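ESSB (Geobacillus thermodenitrificans, PDB 4ANO) is an integral membrane component of the type VII secretion system, present here as its cytoplasmic fragment, and probably takes part in protein export. Local coordinates at residues K33-Q37 against E132-D137. Residues are numbered along the deposited sequence; the frame is centred on the assembly and turned at random.
Sequences KLKMQ and ESLPPD
Met-36 N gives a weak, bent hydrogen bond (120° at the hydrogen) to Ser-133 O, 3.3 Å away, where two irregular backbone segments pass closely enough to bring the CA atoms of Met-36 and Ser-133 within 3.8 Å. Lys-35 N reaches the same carbonyl through a water, which accepts from Lys-35 N at 3.0 Å, donates to Asp-137 OD2 and, weakly, to Ser-133 O. Beyond it the Lys-35 chain runs across the Asp-137 carboxylate at about a right angle, its CD 3.3 Å from OD2. A bend at the last torsion (chi4 148°) sets Lys-35 NZ 3.2 Å from Asp-137 OD1 in a salt bridge, with the ammonium above the carboxylate plane, 51° out of it. A second water links the same two atoms, and a third joins Lys-35 NZ to Asp-137 O. An alanine in place of Asp-137 would probably leave the Lys-35 ammonium without its countercharge and two of the bridging waters without a carboxylate to bind. On the apolar side, Leu-34 CD2 packs 3.6 Å from Pro-135 CD, while Leu-34 and Leu-134 lie alongside each other, pointing the same way; Phe-29 of strand 25-30 touches all three residues. Ser-133 OG turns to Glu-41, which also accepts from Gln-37 N. Glu-132 N bonds to Asp-137 O, closing a six-residue loop that contains the cis peptide before Pro-136. The arrangement is loop-to-loop packing: the connection leaving strand 25-30 of the four-stranded antiparallel sheet meets the one leading to helix 141-155, beside a classic beta bulge formed by Ser-133 and Leu-134 opposite Val-130.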
# COMPACT_ATOMS: atom_id res chain seq x y z
N LYS A 33 18.62 15.87 2.92
CA LYS A 33 18.09 15.38 1.67
C LYS A 33 16.60 15.74 1.42
O LYS A 33 16.09 15.43 0.33
CB LYS A 33 18.24 13.82 1.67
CG LYS A 33 19.65 13.31 1.38
CD LYS A 33 19.67 11.76 1.56
CE LYS A 33 20.98 11.13 1.05
NZ LYS A 33 20.88 9.63 1.28
N LEU A 34 15.93 16.32 2.41
CA LEU A 34 14.52 16.73 2.32
C LEU A 34 14.20 18.11 1.72
O LEU A 34 14.97 19.06 1.89
CB LEU A 34 13.87 16.61 3.72
CG LEU A 34 14.07 15.32 4.52
CD1 LEU A 34 13.52 15.33 5.96
CD2 LEU A 34 13.43 14.10 3.73
N LYS A 35 13.04 18.25 1.10
CA LYS A 35 12.50 19.54 0.63
C LYS A 35 11.85 20.32 1.79
O LYS A 35 11.51 21.49 1.61
CB LYS A 35 11.46 19.31 -0.45
CG LYS A 35 12.01 18.65 -1.64
CD LYS A 35 10.94 18.49 -2.75
CE LYS A 35 11.58 18.06 -4.08
NZ LYS A 35 10.62 17.20 -4.82
N MSE A 36 11.69 19.63 2.93
CA MSE A 36 11.10 20.19 4.14
C MSE A 36 11.80 21.53 4.49
O MSE A 36 13.02 21.67 4.35
CB MSE A 36 11.27 19.24 5.34
CG MSE A 36 10.71 19.80 6.62
SE MSE A 36 11.09 18.67 8.13
CE MSE A 36 12.95 19.14 8.43
N GLN A 37 11.01 22.52 4.84
CA GLN A 37 11.66 23.77 5.33
C GLN A 37 11.37 23.86 6.82
O GLN A 37 12.30 23.76 7.69
CB GLN A 37 11.14 24.94 4.47
CG GLN A 37 11.65 24.80 3.05
CD GLN A 37 11.29 25.96 2.13
OE1 GLN A 37 10.47 26.85 2.47
NE2 GLN A 37 11.92 25.99 1.02
N GLU A 132 5.97 18.35 -0.79
CA GLU A 132 7.11 19.33 -0.73
C GLU A 132 7.90 19.26 0.61
O GLU A 132 8.61 20.20 1.00
CB GLU A 132 6.56 20.75 -0.92
CG GLU A 132 6.06 21.07 -2.30
CD GLU A 132 5.85 22.53 -2.52
OE1 GLU A 132 4.93 23.13 -1.88
OE2 GLU A 132 6.60 23.08 -3.37
N SER A 133 7.78 18.14 1.35
CA SER A 133 8.39 18.05 2.63
C SER A 133 9.10 16.69 2.89
O SER A 133 10.22 16.66 3.35
CB SER A 133 7.40 18.33 3.76
OG SER A 133 6.86 19.65 3.72
N LEU A 134 8.43 15.57 2.67
CA LEU A 134 8.93 14.29 3.14
C LEU A 134 8.49 13.26 2.12
O LEU A 134 7.36 13.15 1.80
CB LEU A 134 8.28 13.95 4.53
CG LEU A 134 8.81 12.67 5.14
CD1 LEU A 134 10.23 13.08 5.75
CD2 LEU A 134 7.93 12.21 6.29
N PRO A 135 9.42 12.50 1.60
CA PRO A 135 9.03 11.56 0.51
C PRO A 135 7.98 10.52 1.00
O PRO A 135 8.06 10.04 2.10
CB PRO A 135 10.35 10.85 0.18
CG PRO A 135 11.43 11.78 0.68
CD PRO A 135 10.84 12.39 1.94
N PRO A 136 7.08 10.13 0.12
CA PRO A 136 6.95 10.66 -1.28
C PRO A 136 6.41 12.08 -1.20
O PRO A 136 5.37 12.35 -0.56
CB PRO A 136 5.95 9.68 -1.93
CG PRO A 136 5.12 9.22 -0.75
CD PRO A 136 6.16 9.03 0.36
N ASP A 137 7.12 13.00 -1.82
CA ASP A 137 6.83 14.44 -1.60
C ASP A 137 6.24 15.19 -2.82
O ASP A 137 6.11 16.40 -2.79
CB ASP A 137 8.13 15.15 -1.10
CG ASP A 137 9.28 15.13 -2.12
OD1 ASP A 137 9.08 14.83 -3.32
OD2 ASP A 137 10.45 15.34 -1.73
O HOH W 1 11.71 15.63 0.52
O HOH W 2 10.89 14.48 -5.11
O HOH W 3 7.78 18.41 -4.23